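Local atomic coordinates of holo-[acyl-carrier-protein] synthase (Thermotoga maritima, PDB entry 5XUM), a protein that belongs to the 4'-phosphopantetheinyl transferase superfamily, as a holo-[acyl-carrier-protein] synthase of the AcpS type. Residues K18-E21 against R22-E26. Residues are numbered along the deposited sequence; the frame is centred on the assembly and turned at random.
Sequences KFAE and RILGE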
loop_
_atom_site.group_PDB
_atom_site.type_symbol
_atom_site.label_atom_id
_atom_site.label_comp_id
_atom_site.label_asym_id
_atom_site.label_seq_id
_atom_site.Cartn_x
_atom_site.Cartn_y
_atom_site.Cartn_z
ATOM N N LYS A 18 30.540 -8.515 2.462
ATOM C CA LYS A 18 31.404 -7.418 2.908
ATOM C C LYS A 18 30.681 -6.069 2.991
ATOM O O LYS A 18 31.197 -5.120 3.585
ATOM C CB LYS A 18 32.631 -7.300 1.996
ATOM C CG LYS A 18 33.640 -8.431 2.137
ATOM C CD LYS A 18 34.722 -8.339 1.072
ATOM C CE LYS A 18 35.712 -9.486 1.186
ATOM N NZ LYS A 18 36.780 -9.410 0.148
ATOM N N PHE A 19 29.491 -5.991 2.394
ATOM C CA PHE A 19 28.660 -4.782 2.437
ATOM C C PHE A 19 28.061 -4.533 3.822
ATOM O O PHE A 19 27.602 -3.425 4.112
ATOM C CB PHE A 19 27.544 -4.859 1.388
ATOM C CG PHE A 19 27.972 -4.456 -0.000
ATOM C CD1 PHE A 19 27.022 -4.273 -0.998
ATOM C CD2 PHE A 19 29.316 -4.247 -0.312
ATOM C CE1 PHE A 19 27.399 -3.905 -2.282
ATOM C CE2 PHE A 19 29.699 -3.875 -1.592
ATOM C CZ PHE A 19 28.739 -3.703 -2.578
ATOM N N ALA A 20 28.074 -5.566 4.666
ATOM C CA ALA A 20 27.567 -5.493 6.042
ATOM C C ALA A 20 28.136 -4.314 6.829
ATOM O O ALA A 20 27.415 -3.657 7.581
ATOM C CB ALA A 20 27.853 -6.795 6.779
ATOM N N GLU A 21 29.428 -4.054 6.644
ATOM C CA GLU A 21 30.126 -2.986 7.358
ATOM C C GLU A 21 29.683 -1.586 6.917
ATOM O O GLU A 21 29.769 -0.630 7.690
ATOM C CB GLU A 21 31.642 -3.146 7.199
ATOM C CG GLU A 21 32.183 -4.471 7.731
ATOM C CD GLU A 21 33.625 -4.736 7.328
ATOM O OE1 GLU A 21 34.488 -3.863 7.561
ATOM O OE2 GLU A 21 33.898 -5.830 6.789
ATOM N N ARG A 22 29.197 -1.478 5.682
ATOM C CA ARG A 22 28.798 -0.193 5.105
ATOM C C ARG A 22 27.322 0.159 5.319
ATOM O O ARG A 22 26.983 1.332 5.501
ATOM C CB ARG A 22 29.129 -0.151 3.608
ATOM C CG ARG A 22 30.618 -0.120 3.283
ATOM C CD ARG A 22 31.241 1.240 3.564
ATOM N NE ARG A 22 30.664 2.290 2.728
ATOM C CZ ARG A 22 30.941 3.587 2.843
ATOM N NH1 ARG A 22 31.794 4.016 3.766
ATOM N NH2 ARG A 22 30.359 4.460 2.031
ATOM N N ILE A 23 26.452 -0.849 5.298
ATOM C CA ILE A 23 25.005 -0.603 5.301
ATOM C C ILE A 23 24.297 -0.827 6.642
ATOM O O ILE A 23 23.238 -0.246 6.885
ATOM C CB ILE A 23 24.271 -1.392 4.184
ATOM C CG1 ILE A 23 24.290 -2.902 4.460
ATOM C CG2 ILE A 23 24.863 -1.057 2.819
ATOM C CD1 ILE A 23 23.149 -3.664 3.815
ATOM N N LEU A 24 24.878 -1.656 7.506
ATOM C CA LEU A 24 24.208 -2.048 8.750
ATOM C C LEU A 24 24.470 -1.100 9.913
ATOM O O LEU A 24 25.590 -0.630 10.103
ATOM C CB LEU A 24 24.590 -3.473 9.159
ATOM C CG LEU A 24 24.268 -4.661 8.248
ATOM C CD1 LEU A 24 24.651 -5.943 8.968
ATOM C CD2 LEU A 24 22.802 -4.696 7.828
ATOM N N GLY A 25 23.420 -0.833 10.687
ATOM C CA GLY A 25 23.547 -0.115 11.952
ATOM C C GLY A 25 24.008 -1.058 13.051
ATOM O O GLY A 25 24.115 -2.269 12.829
ATOM N N GLU A 26 24.265 -0.508 14.237
ATOM C CA GLU A 26 24.815 -1.284 15.357
ATOM C C GLU A 26 23.905 -2.419 15.830
ATOM O O GLU A 26 24.377 -3.530 16.076
ATOM C CB GLU A 26 25.187 -0.370 16.532
ATOM C CG GLU A 26 26.392 0.524 16.274
ATOM C CD GLU A 26 27.649 -0.256 15.934
ATOM O OE1 GLU A 26 28.172 -0.084 14.811
ATOM O OE2 GLU A 26 28.111 -1.050 16.782
#
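Phe19 O accepts two backbone hydrogen bonds, from Ile23 N at 3.1 Å and from Arg22 N at 3.0 Å. The two donors share Phe19 O by approaching it differently: Ile23 N nearly in line with the C=O, Arg22 N from above its plane. The first bond spans four residues, as in an alpha-helix, and the second spans three, as in a 3-10 turn. A further four-residue bond follows, from Leu24 N to Ala20 O at 3.2 Å. These bonds belong to the short helix 20-23. The chain leaves helical geometry at Leu24, and Gly25 is the N-cap of helix 26-34. Gly25 N is hydrogen-bonded to Glu28 OE1, and Ile23 O to Lys49 NZ. Ile23 holds CG1 between its backbone N and carbonyl carbon (chi1 69°). This places Ile23 CG1 against Phe19 O, at 3.4 Å. Leu24, one turn after Ala20, lays its side chain alongside it. Leu24 CD1 meets Ala20 CB at 4.0 Å, an apolar contact, while Leu24 CB sits 3.2 Å from Ala20 O. Ala20 and Leu24 both pack on Phe32 of helix 26-34 and on Ile42 of helix 38-56. Ile23 touches Phe46 of helix 38-56.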